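Local coordinates for cellulosomal scaffoldin (Acetivibrio cellulolyticus, PDB 3ZUC), which binds crystalline cellulose through this family 3b carbohydrate-binding module of a cellulosome scaffold, the full-length protein probably also hydrolysing beta-1,4-glucans, at residues A[8-12]-A[130-136]; A[68-74]-A[86-92]. One frame throughout, in Å; residues are numbered along the deposited sequence. Where two conformers were deposited one is given.

Contact 1. Residues A[8-12]-A[130-136]; sequences VEFFN and ATTYTSW
Phe11 fits into the bend of 130-136 and makes the tight part of this contact. Its CG sits between the backbone N and the carbonyl carbon (chi1 73°), which turns the ring toward the loop. One ring face lies against the backbone of Thr131 and Thr132, and the CE2 atom of Phe11 is 3.6 Å from Thr131 O. The ring edge points at the face of Tyr133, a T-shaped pair with planes at 82°. CE1 of Phe11 stands over the centre of the Tyr133 ring. The tyrosine hydroxyl goes on to Glu105. Buried Glu9 brings OE2 to 3.8 Å from Tyr133 CB, while its OE1 makes a salt bridge to Arg27. Phe10 and Thr134 form an antiparallel hydrogen-bonded pair: Phe10 N to Thr134 O is 2.9 Å, and Thr134 N to Phe10 O is 3.2 Å. Both bonds are bent, near 140° at the hydrogen. Phe10 CD2 also meets Trp136 CD1 at 3.5 Å; the Trp136 pyrrole ring is little tilted from the Phe10 ring but hardly overlaps it.

The loop side is looser and wet. Two waters link the Asn12 backbone to Ala130 O. Thr131 and Thr132 are exposed, and their CB atoms point away from 8-12.

Two bent bonds and bridging waters thus dock a short, weakly bonded edge strand on the CBM3 beta sandwich, and aromatic packing probably contributes much of the hold.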
loop_
_atom_site.group_PDB
_atom_site.type_symbol
_atom_site.label_atom_id
_atom_site.label_comp_id
_atom_site.label_asym_id
_atom_site.label_seq_id
_atom_site.Cartn_x
_atom_site.Cartn_y
_atom_site.Cartn_z
ATOM N N VAL A 8 2.989 5.845 -8.529
ATOM C CA VAL A 8 2.101 5.080 -7.685
ATOM C C VAL A 8 0.685 5.601 -7.844
ATOM O O VAL A 8 0.413 6.788 -7.648
ATOM C CB VAL A 8 2.543 5.160 -6.203
ATOM C CG1 VAL A 8 1.627 4.311 -5.345
ATOM C CG2 VAL A 8 3.990 4.722 -6.064
ATOM N N GLU A 9 -0.216 4.718 -8.234
ATOM C CA GLU A 9 -1.634 5.010 -8.284
ATOM C C GLU A 9 -2.343 4.074 -7.295
ATOM O O GLU A 9 -1.811 3.012 -6.934
ATOM C CB GLU A 9 -2.173 4.775 -9.688
ATOM C CG GLU A 9 -1.596 5.644 -10.768
ATOM C CD GLU A 9 -1.965 5.058 -12.109
ATOM O OE1 GLU A 9 -1.260 4.152 -12.579
ATOM O OE2 GLU A 9 -3.017 5.432 -12.660
ATOM N N PHE A 10 -3.561 4.437 -6.908
ATOM C CA PHE A 10 -4.206 3.758 -5.817
ATOM C C PHE A 10 -5.720 3.918 -5.898
ATOM O O PHE A 10 -6.205 4.960 -6.350
ATOM C CB PHE A 10 -3.726 4.371 -4.480
ATOM C CG PHE A 10 -4.281 3.662 -3.268
ATOM C CD1 PHE A 10 -3.716 2.478 -2.839
ATOM C CD2 PHE A 10 -5.397 4.141 -2.611
ATOM C CE1 PHE A 10 -4.264 1.768 -1.796
ATOM C CE2 PHE A 10 -5.933 3.432 -1.551
ATOM C CZ PHE A 10 -5.360 2.247 -1.174
ATOM N N PHE A 11 -6.456 2.928 -5.386
ATOM C CA PHE A 11 -7.836 3.125 -4.953
ATOM C C PHE A 11 -8.190 2.025 -3.968
ATOM O O PHE A 11 -7.458 1.046 -3.806
ATOM C CB PHE A 11 -8.852 3.229 -6.112
ATOM C CG PHE A 11 -9.168 1.941 -6.852
ATOM C CD1 PHE A 11 -8.277 1.390 -7.749
ATOM C CD2 PHE A 11 -10.398 1.338 -6.702
ATOM C CE1 PHE A 11 -8.587 0.252 -8.478
ATOM C CE2 PHE A 11 -10.725 0.193 -7.423
ATOM C CZ PHE A 11 -9.826 -0.344 -8.317
ATOM N N ASN A 12 -9.314 2.212 -3.285
ATOM C CA ASN A 12 -9.839 1.241 -2.347
ATOM C C ASN A 12 -10.925 0.402 -3.008
ATOM O O ASN A 12 -11.897 0.962 -3.540
ATOM C CB ASN A 12 -10.470 1.957 -1.139
ATOM C CG ASN A 12 -9.433 2.617 -0.249
ATOM O OD1 ASN A 12 -9.058 3.773 -0.447
ATOM N ND2 ASN A 12 -8.929 1.860 0.722
ATOM N N ALA A 130 -12.665 7.314 -5.325
ATOM C CA ALA A 130 -12.103 6.751 -6.531
ATOM C C ALA A 130 -12.630 5.368 -6.791
ATOM O O ALA A 130 -12.716 4.537 -5.881
ATOM C CB ALA A 130 -10.620 6.751 -6.486
ATOM N N THR A 131 -12.938 5.104 -8.055
ATOM C CA THR A 131 -13.394 3.788 -8.472
ATOM C C THR A 131 -12.371 3.127 -9.405
ATOM O O THR A 131 -12.608 2.018 -9.867
ATOM C CB THR A 131 -14.748 3.885 -9.169
ATOM O OG1 THR A 131 -14.618 4.750 -10.297
ATOM C CG2 THR A 131 -15.818 4.422 -8.206
ATOM N N THR A 132 -11.282 3.839 -9.689
ATOM C CA THR A 132 -10.224 3.453 -10.618
ATOM C C THR A 132 -8.939 3.944 -10.010
ATOM O O THR A 132 -8.958 4.850 -9.193
ATOM C CB THR A 132 -10.393 4.137 -12.097
ATOM O OG1 THR A 132 -10.302 5.570 -12.006
ATOM C CG2 THR A 132 -11.693 3.766 -12.731
ATOM N N TYR A 133 -7.827 3.414 -10.480
ATOM C CA TYR A 133 -6.523 3.915 -10.083
ATOM C C TYR A 133 -6.393 5.421 -10.300
ATOM O O TYR A 133 -6.697 5.944 -11.374
ATOM C CB TYR A 133 -5.443 3.187 -10.851
ATOM C CG TYR A 133 -5.310 1.747 -10.418
ATOM C CD1 TYR A 133 -4.882 1.446 -9.136
ATOM C CD2 TYR A 133 -5.610 0.692 -11.267
ATOM C CE1 TYR A 133 -4.772 0.164 -8.712
ATOM C CE2 TYR A 133 -5.493 -0.619 -10.848
ATOM C CZ TYR A 133 -5.063 -0.872 -9.554
ATOM O OH TYR A 133 -4.945 -2.163 -9.069
ATOM N N THR A 134 -5.831 6.069 -9.290
ATOM C CA THR A 134 -5.654 7.504 -9.300
ATOM C C THR A 134 -4.346 7.857 -8.610
ATOM O O THR A 134 -3.933 7.186 -7.671
ATOM C CB THR A 134 -6.852 8.136 -8.619
ATOM O OG1 THR A 134 -8.021 7.582 -9.209
ATOM C CG2 THR A 134 -6.880 9.639 -8.826
ATOM N N SER A 135 -3.685 8.907 -9.087
ATOM C CA SER A 135 -2.431 9.328 -8.497
ATOM C C SER A 135 -2.725 9.932 -7.117
ATOM O O SER A 135 -3.431 10.939 -6.958
ATOM C CB SER A 135 -1.693 10.273 -9.438
ATOM O OG SER A 135 -1.408 9.615 -10.670
ATOM N N TRP A 136 -2.184 9.266 -6.116
ATOM C CA TRP A 136 -2.619 9.443 -4.741
ATOM C C TRP A 136 -1.408 9.640 -3.859
ATOM O O TRP A 136 -0.626 8.720 -3.655
ATOM C CB TRP A 136 -3.418 8.211 -4.316
ATOM C CG TRP A 136 -4.173 8.277 -3.039
ATOM C CD1 TRP A 136 -4.089 7.375 -2.016
ATOM C CD2 TRP A 136 -5.204 9.203 -2.671
ATOM N NE1 TRP A 136 -4.995 7.682 -1.039
ATOM C CE2 TRP A 136 -5.686 8.799 -1.411
ATOM C CE3 TRP A 136 -5.795 10.310 -3.295
ATOM C CZ2 TRP A 136 -6.700 9.468 -0.755
ATOM C CZ3 TRP A 136 -6.801 10.977 -2.634
ATOM C CH2 TRP A 136 -7.240 10.558 -1.376
HETATM O O HOH W 1 -0.948 6.933 -5.671
HETATM O O HOH W 2 -10.967 4.512 -3.659
HETATM O O HOH W 3 -13.885 2.033 -5.127
#

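Contact 2. Residues A[68-74]-A[86-92]; sequences NVTGTFV and YLEIAFS
Val74 packs over one face of the Tyr86 ring, toward the turn of the hairpin. Its CB is 3.7 Å from the Tyr86 centroid, a CH-pi contact. CG1 reaches the phenol end, 3.5 Å from Tyr86 OH. CG2 rests 3.7 Å from Tyr86 CE2. Tyr86 CG lies between its backbone N and carbonyl carbon (chi1 58°), which brings a ring face against Val74. Inward from this pair, Thr72 OG1 shares a water with Glu88 O, while Glu88 OE1 bonds to His44.

Paired backbone bonds join Val74 to Tyr86, Thr72 to Glu88 and Thr70 to Ala90, all at 161° or straighter. At the other end of these segments Ser92 OG donates to Asn68 OD1 at 2.9 Å, coming from above the carbonyl plane.

The other face is apolar. Leu87 CD1 sits over the Phe73 ring, 3.8 Å from Phe73 CZ, and passes close to Gly71, which has no side chain there. Val69 CG1 meets Ile89 CG2 at 3.6 Å.

The two strands form a beta hairpin at one edge of their sheet. Strand 42-47 bonds to the other side of 86-91, and the Val69, Leu87 and Ile89 face packs on strands 55-61 and 102-112 of the opposite sheet.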
loop_
_atom_site.group_PDB
_atom_site.type_symbol
_atom_site.label_atom_id
_atom_site.label_comp_id
_atom_site.label_asym_id
_atom_site.label_seq_id
_atom_site.Cartn_x
_atom_site.Cartn_y
_atom_site.Cartn_z
ATOM N N ASN A 68 4.669 -13.536 -3.283
ATOM C CA ASN A 68 5.861 -12.708 -3.182
ATOM C C ASN A 68 5.580 -11.338 -2.569
ATOM O O ASN A 68 6.498 -10.540 -2.429
ATOM C CB ASN A 68 6.484 -12.557 -4.567
ATOM C CG ASN A 68 6.960 -13.864 -5.098
ATOM O OD1 ASN A 68 7.581 -14.630 -4.373
ATOM N ND2 ASN A 68 6.714 -14.125 -6.365
ATOM N N VAL A 69 4.328 -11.070 -2.202
ATOM C CA VAL A 69 3.910 -9.777 -1.677
ATOM C C VAL A 69 3.363 -9.991 -0.282
ATOM O O VAL A 69 2.399 -10.739 -0.112
ATOM C CB VAL A 69 2.816 -9.176 -2.568
ATOM C CG1 VAL A 69 2.392 -7.818 -2.039
ATOM C CG2 VAL A 69 3.260 -9.097 -4.027
ATOM N N THR A 70 3.998 -9.385 0.712
ATOM C CA THR A 70 3.606 -9.588 2.104
ATOM C C THR A 70 3.445 -8.253 2.819
ATOM O O THR A 70 3.928 -7.214 2.352
ATOM C CB THR A 70 4.604 -10.481 2.844
ATOM O OG1 THR A 70 5.895 -9.890 2.763
ATOM C CG2 THR A 70 4.627 -11.882 2.245
ATOM N N GLY A 71 2.753 -8.286 3.951
ATOM C CA GLY A 71 2.449 -7.084 4.690
ATOM C C GLY A 71 2.673 -7.272 6.167
ATOM O O GLY A 71 2.420 -8.347 6.728
ATOM N N THR A 72 3.095 -6.187 6.810
ATOM C CA THR A 72 3.211 -6.108 8.252
ATOM C C THR A 72 2.609 -4.789 8.719
ATOM O O THR A 72 2.367 -3.887 7.915
ATOM C CB THR A 72 4.664 -6.217 8.713
ATOM O OG1 THR A 72 5.409 -5.194 8.070
ATOM C CG2 THR A 72 5.261 -7.577 8.424
ATOM N N PHE A 73 2.345 -4.703 10.016
ATOM C CA PHE A 73 1.693 -3.533 10.612
ATOM C C PHE A 73 2.614 -2.909 11.637
ATOM O O PHE A 73 3.197 -3.611 12.471
ATOM C CB PHE A 73 0.360 -3.941 11.245
ATOM C CG PHE A 73 -0.583 -4.474 10.214
ATOM C CD1 PHE A 73 -0.556 -5.814 9.853
ATOM C CD2 PHE A 73 -1.431 -3.623 9.531
ATOM C CE1 PHE A 73 -1.365 -6.289 8.833
ATOM C CE2 PHE A 73 -2.242 -4.104 8.516
ATOM C CZ PHE A 73 -2.192 -5.431 8.169
ATOM N N VAL A 74 2.702 -1.584 11.588
ATOM C CA VAL A 74 3.599 -0.815 12.435
ATOM C C VAL A 74 2.798 0.313 13.069
ATOM O O VAL A 74 1.930 0.890 12.426
ATOM C CB VAL A 74 4.772 -0.230 11.594
ATOM C CG1 VAL A 74 5.772 0.482 12.504
ATOM C CG2 VAL A 74 5.442 -1.323 10.792
ATOM N N TYR A 86 0.416 1.969 10.263
ATOM C CA TYR A 86 0.499 1.750 8.836
ATOM C C TYR A 86 0.716 0.285 8.523
ATOM O O TYR A 86 1.357 -0.455 9.265
ATOM C CB TYR A 86 1.566 2.622 8.163
ATOM C CG TYR A 86 2.992 2.485 8.650
ATOM C CD1 TYR A 86 3.450 3.270 9.688
ATOM C CD2 TYR A 86 3.906 1.641 8.034
ATOM C CE1 TYR A 86 4.790 3.237 10.096
ATOM C CE2 TYR A 86 5.240 1.587 8.449
ATOM C CZ TYR A 86 5.673 2.392 9.477
ATOM O OH TYR A 86 7.006 2.370 9.873
ATOM N N LEU A 87 0.163 -0.110 7.384
ATOM C CA LEU A 87 0.522 -1.330 6.678
ATOM C C LEU A 87 1.760 -1.043 5.852
ATOM O O LEU A 87 1.789 -0.051 5.121
ATOM C CB LEU A 87 -0.627 -1.709 5.748
ATOM C CG LEU A 87 -0.327 -2.763 4.681
ATOM C CD1 LEU A 87 -0.059 -4.125 5.262
ATOM C CD2 LEU A 87 -1.443 -2.801 3.653
ATOM N N GLU A 88 2.756 -1.914 5.936
ATOM C CA GLU A 88 3.925 -1.866 5.075
ATOM C C GLU A 88 3.942 -3.126 4.212
ATOM O O GLU A 88 3.993 -4.244 4.738
ATOM C CB GLU A 88 5.223 -1.775 5.890
ATOM C CG GLU A 88 6.463 -1.731 5.019
ATOM C CD GLU A 88 7.688 -1.335 5.816
ATOM O OE1 GLU A 88 7.886 -0.137 6.097
ATOM O OE2 GLU A 88 8.455 -2.236 6.195
ATOM N N ILE A 89 3.868 -2.932 2.899
ATOM C CA ILE A 89 3.923 -4.007 1.924
ATOM C C ILE A 89 5.342 -4.107 1.386
ATOM O O ILE A 89 5.961 -3.091 1.061
ATOM C CB ILE A 89 2.931 -3.750 0.779
ATOM C CG1 ILE A 89 1.496 -3.735 1.296
ATOM C CG2 ILE A 89 3.097 -4.770 -0.330
ATOM C CD1 ILE A 89 0.486 -3.241 0.294
ATOM N N ALA A 90 5.833 -5.343 1.288
ATOM C CA ALA A 90 7.155 -5.657 0.768
ATOM C C ALA A 90 7.045 -6.758 -0.295
ATOM O O ALA A 90 6.073 -7.519 -0.349
ATOM C CB ALA A 90 8.058 -6.134 1.893
ATOM N N PHE A 91 8.076 -6.818 -1.119
ATOM C CA PHE A 91 8.205 -7.787 -2.207
ATOM C C PHE A 91 9.446 -8.645 -1.976
ATOM O O PHE A 91 10.505 -8.123 -1.639
ATOM C CB PHE A 91 8.427 -7.065 -3.541
ATOM C CG PHE A 91 7.271 -6.210 -3.974
ATOM C CD1 PHE A 91 7.198 -4.884 -3.595
ATOM C CD2 PHE A 91 6.272 -6.724 -4.782
ATOM C CE1 PHE A 91 6.147 -4.097 -4.006
ATOM C CE2 PHE A 91 5.221 -5.937 -5.198
ATOM C CZ PHE A 91 5.157 -4.628 -4.814
ATOM N N SER A 92 9.326 -9.950 -2.194
ATOM C CA SER A 92 10.472 -10.830 -2.117
ATOM C C SER A 92 11.332 -10.742 -3.379
ATOM O O SER A 92 10.918 -10.202 -4.400
ATOM C CB SER A 92 9.993 -12.263 -1.966
ATOM O OG SER A 92 9.445 -12.667 -3.202
HETATM O O HOH W 4 6.162 -5.873 5.365
#

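From the N terminus the chain first runs through 8-12, in strand 6-12. It crosses between the two sheets before reaching 68-74. The hairpin then closes contact 2 after 11 residues. The chain goes on past the calcium ligands Asn119, Asp122 and Asp123, and 130-136 returns to 8-12. Contact 1 thus closes a loop of 117 residues, with contact 2 nested inside it. The centres of the two contacts lie about 19 Å apart, on opposite sides of the chain's centre, and the contacts do not touch. Contact 1 adds the last strand to one sheet of the sandwich. Contact 2 pairs the edge strand 69-80 of the other sheet with its neighbour 83-91.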